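Local coordinates for protein polyketide biosynthesis cytochrome P450 PksS (Bacillus subtilis, PDB 4YZR) that acts as a haem monooxygenase of the cytochrome P450 family in the biosynthesis of the antibiotic bacillaene, with dihydrobacillaene as its substrate, at residues F18-L21 against G22-E26; H350-L353 against G354-L357. All blocks are in the same frame, centred on the assembly; numbering follows the deposited sequence.

Interaction 1: residues F18-L21 against G22-E26; sequences FSVL and GRFRE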
loop_
_atom_site.group_PDB
_atom_site.type_symbol
_atom_site.label_atom_id
_atom_site.label_comp_id
_atom_site.label_asym_id
_atom_site.label_seq_id
_atom_site.Cartn_x
_atom_site.Cartn_y
_atom_site.Cartn_z
ATOM N N PHE A 18 -9.661 10.112 -8.094
ATOM C CA PHE A 18 -10.564 9.170 -8.763
ATOM C C PHE A 18 -11.281 9.879 -9.870
ATOM O O PHE A 18 -11.468 9.363 -10.971
ATOM C CB PHE A 18 -11.504 8.518 -7.829
ATOM C CG PHE A 18 -10.798 7.779 -6.764
ATOM C CD1 PHE A 18 -10.409 8.327 -5.561
ATOM C CD2 PHE A 18 -10.455 6.426 -7.000
ATOM C CE1 PHE A 18 -9.708 7.587 -4.643
ATOM C CE2 PHE A 18 -9.764 5.697 -6.021
ATOM C CZ PHE A 18 -9.389 6.253 -4.873
ATOM N N SER A 19 -11.661 11.141 -9.612
ATOM C CA SER A 19 -12.416 11.835 -10.674
ATOM C C SER A 19 -11.465 12.269 -11.813
ATOM O O SER A 19 -11.842 12.181 -12.971
ATOM C CB SER A 19 -13.246 13.035 -10.161
ATOM O OG SER A 19 -13.474 14.019 -11.139
ATOM N N VAL A 20 -10.241 12.597 -11.507
ATOM C CA VAL A 20 -9.295 12.924 -12.559
ATOM C C VAL A 20 -9.010 11.689 -13.423
ATOM O O VAL A 20 -9.031 11.682 -14.661
ATOM C CB VAL A 20 -7.968 13.487 -11.998
ATOM C CG1 VAL A 20 -6.922 13.651 -13.041
ATOM C CG2 VAL A 20 -8.240 14.850 -11.329
ATOM N N LEU A 21 -8.586 10.596 -12.748
ATOM C CA LEU A 21 -8.240 9.381 -13.488
ATOM C C LEU A 21 -9.463 8.838 -14.294
ATOM O O LEU A 21 -9.302 8.315 -15.381
ATOM C CB LEU A 21 -7.705 8.310 -12.560
ATOM C CG LEU A 21 -6.416 8.588 -11.806
ATOM C CD1 LEU A 21 -6.118 7.429 -10.869
ATOM C CD2 LEU A 21 -5.335 8.800 -12.809
ATOM N N GLY A 22 -10.643 8.997 -13.735
ATOM C CA GLY A 22 -11.880 8.572 -14.407
ATOM C C GLY A 22 -12.153 9.366 -15.676
ATOM O O GLY A 22 -12.640 8.808 -16.688
ATOM N N ARG A 23 -11.887 10.666 -15.605
ATOM C CA ARG A 23 -12.090 11.507 -16.814
ATOM C C ARG A 23 -11.129 11.104 -17.864
ATOM O O ARG A 23 -11.486 10.938 -19.000
ATOM C CB ARG A 23 -11.955 12.987 -16.448
ATOM C CG ARG A 23 -11.822 13.836 -17.716
ATOM C CD ARG A 23 -11.878 15.325 -17.425
ATOM N NE ARG A 23 -10.564 15.760 -16.937
ATOM C CZ ARG A 23 -10.279 16.179 -15.686
ATOM N NH1 ARG A 23 -11.199 16.196 -14.714
ATOM N NH2 ARG A 23 -9.030 16.573 -15.398
ATOM N N PHE A 24 -9.845 10.837 -17.542
ATOM C CA PHE A 24 -8.900 10.306 -18.470
ATOM C C PHE A 24 -9.330 8.946 -19.015
ATOM O O PHE A 24 -9.195 8.705 -20.227
ATOM C CB PHE A 24 -7.448 10.238 -17.881
ATOM C CG PHE A 24 -6.741 11.576 -17.953
ATOM C CD1 PHE A 24 -6.076 11.902 -19.099
ATOM C CD2 PHE A 24 -6.743 12.458 -16.905
ATOM C CE1 PHE A 24 -5.419 13.136 -19.203
ATOM C CE2 PHE A 24 -6.036 13.701 -17.009
ATOM C CZ PHE A 24 -5.421 14.012 -18.165
ATOM N N ARG A 25 -9.867 8.095 -18.185
ATOM C CA ARG A 25 -10.286 6.791 -18.654
ATOM C C ARG A 25 -11.331 6.938 -19.775
ATOM O O ARG A 25 -11.298 6.261 -20.713
ATOM C CB ARG A 25 -10.880 5.971 -17.503
ATOM C CG ARG A 25 -11.062 4.498 -17.888
ATOM C CD ARG A 25 -11.768 3.631 -16.842
ATOM N NE ARG A 25 -13.125 4.117 -16.696
ATOM C CZ ARG A 25 -13.652 4.628 -15.617
ATOM N NH1 ARG A 25 -13.016 4.656 -14.456
ATOM N NH2 ARG A 25 -14.834 5.158 -15.686
ATOM N N GLU A 26 -12.257 7.850 -19.590
ATOM C CA GLU A 26 -13.350 8.049 -20.593
ATOM C C GLU A 26 -12.874 8.828 -21.767
ATOM O O GLU A 26 -13.351 8.514 -22.857
ATOM C CB GLU A 26 -14.420 8.792 -19.917
ATOM C CG GLU A 26 -15.145 8.055 -18.820
ATOM C CD GLU A 26 -16.017 8.964 -17.946
ATOM O OE1 GLU A 26 -15.879 10.221 -17.996
ATOM O OE2 GLU A 26 -16.826 8.438 -17.138
#

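Interaction 2: residues H350-L353 against G354-L357; sequences HFCL and GAPL. With HEM (protoporphyrin IX containing Fe), chain C.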
loop_
_atom_site.group_PDB
_atom_site.type_symbol
_atom_site.label_atom_id
_atom_site.label_comp_id
_atom_site.label_asym_id
_atom_site.label_seq_id
_atom_site.Cartn_x
_atom_site.Cartn_y
_atom_site.Cartn_z
ATOM N N HIS A 350 4.609 -9.068 -9.694
ATOM C CA HIS A 350 4.847 -8.207 -8.542
ATOM C C HIS A 350 3.540 -8.079 -7.690
ATOM O O HIS A 350 3.555 -7.179 -6.815
ATOM C CB HIS A 350 5.391 -6.922 -8.903
ATOM C CG HIS A 350 6.737 -6.997 -9.570
ATOM N ND1 HIS A 350 7.894 -7.113 -8.853
ATOM C CD2 HIS A 350 7.098 -7.003 -10.882
ATOM C CE1 HIS A 350 8.947 -7.145 -9.698
ATOM N NE2 HIS A 350 8.473 -7.083 -10.899
ATOM N N PHE A 351 2.582 -8.940 -7.855
ATOM C CA PHE A 351 1.373 -8.870 -7.062
ATOM C C PHE A 351 1.778 -8.823 -5.578
ATOM O O PHE A 351 2.590 -9.629 -5.064
ATOM C CB PHE A 351 0.530 -10.120 -7.321
ATOM C CG PHE A 351 -0.737 -10.193 -6.532
ATOM C CD1 PHE A 351 -1.886 -9.591 -6.992
ATOM C CD2 PHE A 351 -0.774 -10.725 -5.291
ATOM C CE1 PHE A 351 -3.026 -9.610 -6.239
ATOM C CE2 PHE A 351 -1.905 -10.714 -4.523
ATOM C CZ PHE A 351 -3.063 -10.189 -4.996
ATOM N N CYS A 352 1.068 -7.981 -4.816
ATOM C CA CYS A 352 1.461 -7.749 -3.430
ATOM C C CYS A 352 1.669 -8.970 -2.633
ATOM O O CYS A 352 0.818 -9.752 -2.378
ATOM C CB CYS A 352 0.347 -6.905 -2.813
ATOM S SG CYS A 352 0.656 -6.482 -1.071
ATOM N N LEU A 353 2.864 -9.058 -2.073
ATOM C CA LEU A 353 3.251 -10.122 -1.148
ATOM C C LEU A 353 2.496 -10.093 0.142
ATOM O O LEU A 353 2.205 -11.094 0.745
ATOM C CB LEU A 353 4.745 -10.023 -0.900
ATOM C CG LEU A 353 5.364 -11.107 0.039
ATOM C CD1 LEU A 353 5.419 -12.429 -0.674
ATOM C CD2 LEU A 353 6.692 -10.602 0.513
ATOM N N GLY A 354 2.211 -8.896 0.577
ATOM C CA GLY A 354 1.541 -8.691 1.883
ATOM C C GLY A 354 0.054 -8.746 1.836
ATOM O O GLY A 354 -0.591 -8.523 2.864
ATOM N N ALA A 355 -0.537 -9.077 0.710
ATOM C CA ALA A 355 -2.022 -9.057 0.570
ATOM C C ALA A 355 -2.712 -9.829 1.655
ATOM O O ALA A 355 -3.686 -9.326 2.212
ATOM C CB ALA A 355 -2.458 -9.507 -0.830
ATOM N N PRO A 356 -2.220 -11.024 2.085
ATOM C CA PRO A 356 -3.015 -11.697 3.103
ATOM C C PRO A 356 -2.979 -10.947 4.428
ATOM O O PRO A 356 -3.940 -10.977 5.210
ATOM C CB PRO A 356 -2.293 -13.077 3.245
ATOM C CG PRO A 356 -1.344 -13.116 2.123
ATOM C CD PRO A 356 -1.188 -11.859 1.443
ATOM N N LEU A 357 -1.884 -10.259 4.719
ATOM C CA LEU A 357 -1.770 -9.516 5.968
ATOM C C LEU A 357 -2.602 -8.260 5.914
ATOM O O LEU A 357 -3.306 -7.959 6.859
ATOM C CB LEU A 357 -0.291 -9.161 6.247
ATOM C CG LEU A 357 -0.079 -8.353 7.511
ATOM C CD1 LEU A 357 -0.595 -9.086 8.742
ATOM C CD2 LEU A 357 1.453 -8.184 7.654
HETATM C CHA HEM C . 3.623 -4.966 -3.945
HETATM C CHB HEM C . -0.508 -2.761 -2.753
HETATM C CHC HEM C . 0.210 -3.967 1.903
HETATM C CHD HEM C . 4.379 -6.009 0.691
HETATM C C1A HEM C . 2.456 -4.245 -4.032
HETATM C C2A HEM C . 1.804 -3.719 -5.240
HETATM C C3A HEM C . 0.722 -3.073 -4.887
HETATM C C4A HEM C . 0.566 -3.239 -3.439
HETATM C CMA HEM C . -0.179 -2.283 -5.749
HETATM C CAA HEM C . 2.415 -3.788 -6.645
HETATM C CBA HEM C . 3.250 -2.632 -6.956
HETATM C CGA HEM C . 3.899 -2.547 -8.404
HETATM O O1A HEM C . 4.466 -1.421 -8.622
HETATM O O2A HEM C . 3.713 -3.498 -9.068
HETATM C C1B HEM C . -0.667 -2.887 -1.375
HETATM C C2B HEM C . -1.792 -2.453 -0.614
HETATM C C3B HEM C . -1.632 -2.766 0.695
HETATM C C4B HEM C . -0.335 -3.441 0.754
HETATM C CMB HEM C . -2.924 -1.776 -1.239
HETATM C CAB HEM C . -2.459 -2.539 1.867
HETATM C CBB HEM C . -3.721 -2.312 1.767
HETATM C C1C HEM C . 1.380 -4.667 2.031
HETATM C C2C HEM C . 1.966 -5.202 3.196
HETATM C C3C HEM C . 3.181 -5.801 2.856
HETATM C C4C HEM C . 3.336 -5.574 1.455
HETATM C CMC HEM C . 1.226 -5.221 4.508
HETATM C CAC HEM C . 4.133 -6.491 3.711
HETATM C CBC HEM C . 4.277 -6.250 4.963
HETATM C C1D HEM C . 4.576 -5.906 -0.665
HETATM C C2D HEM C . 5.758 -6.351 -1.363
HETATM C C3D HEM C . 5.521 -6.072 -2.679
HETATM C C4D HEM C . 4.184 -5.457 -2.789
HETATM C CMD HEM C . 6.950 -7.069 -0.771
HETATM C CAD HEM C . 6.412 -6.370 -3.858
HETATM C CBD HEM C . 6.142 -7.713 -4.460
HETATM C CGD HEM C . 7.099 -8.142 -5.615
HETATM O O1D HEM C . 7.746 -7.232 -6.145
HETATM O O2D HEM C . 7.069 -9.350 -5.922
HETATM N NA HEM C . 1.609 -4.000 -2.998
HETATM N NB HEM C . 0.179 -3.531 -0.502
HETATM N NC HEM C . 2.218 -4.924 0.981
HETATM N ND HEM C . 3.648 -5.349 -1.513
HETATM FE FE HEM C . 1.896 -4.517 -1.022
#

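Interaction 1: residues F18-L21 against G22-E26
V20 meets F24 one helical turn further on, and the two side chains run side by side in the same direction. The methyl CG1 of V20 lies 4.0 Å from CD2 of F24. With V20 CG1 anti to the backbone N (chi1 172°), this branch stands beside its own carbonyl carbon and leans along the helix in the direction of the ring. The same ring edge also comes close to the backbone: CD2 of F24 is 3.3 Å from O of V20, which lies near the ring plane. That oxygen accepts a hydrogen bond from N of F24 at 3.1 Å, with a nearly straight N-H...O angle of 172°.

L21 turns to another side of the helix. Its contact with the following residues is mostly through the backbone, where O of L21 takes N of R25 at 2.9 Å, while its side chain packs away from the helix axis on F13, L46 and M290. G22 offers backbone alone, and its N bonds to O of F18 at 2.9 Å. The bond from N of R23 to O of S19 (3.0 Å) completes four successive i to i+4 pairs. The R23 chain bends at chi3 and turns one face of its guanidinium to CA of V20, and its NH2 forms a salt bridge with E12 in helix 11-15. R25 reaches instead to the carbonyl of S319. V20, L21 and F24 thus occupy the buried side of a regular amphipathic alpha-helix, helix 17-27, near the N terminus of the P450 fold, packed against helix 11-15 and strand 42-47.

Interaction 2: residues H350-L353 against G354-L357
C352 binds the haem iron through SG at 2.3 Å, and the same sulfur lies 3.4 Å from N of A355, while CB of A355 is 4.3 Å from CB of C352. SG is anti to its backbone N (chi1 -179°), which extends the sulfur from the loop towards the iron. The iron has a further ligand atom from elsewhere in the structure, and a bound histidine molecule lies close to the cysteine side chain.

The hydrogen bonds divide between the porphyrin rim and the backbone. ND1 of H350 donates to O1D of a haem propionate at 2.7 Å, almost straight at 170°, with the oxygen in the imidazole plane at the ring edge. H99 presents its ring to H350 in an edge-to-face pair and is itself hydrogen-bonded to the haem. A weak bond from N of A355 to O of C352, 3.4 Å long, closes a type I turn over C352-A355. Such a cysteine loop, with the ligand placed just before the N terminus of a long helix, is the haem-binding signature of cytochromes P450; here G354 is the N-cap of helix 355-372.

Apolar contacts fill in around the cysteine loop. CE2 of F351 reaches 3.9 Å from CB of A355, an oblique approach. CB of L353 lies 3.7 Å from the haem methyl CMD, and its side chain also packs on V106 and F110. Lacking a side chain, G354 lies directly against the porphyrin, its CA 3.5 Å from C3C of the haem.

Overall arrangement
From the N terminus, the chain first forms interaction 1 within helix 17-27, where each contact spans a single helical turn and no loop is closed. More than 300 residues later it reaches interaction 2, where a tight turn joins the haem-binding loop to the start of helix 355-372. The two contacts follow in series, neither nested nor crossed. Their centres lie 26 Å apart, with nearest atoms about 16 Å from each other. Interaction 1 joins helix 11-15 and strand 42-47 at the periphery, 21 Å from the centre of the chain, whereas interaction 2 lies near the centre, where it meets the haem and helices 98-106 and 112-116.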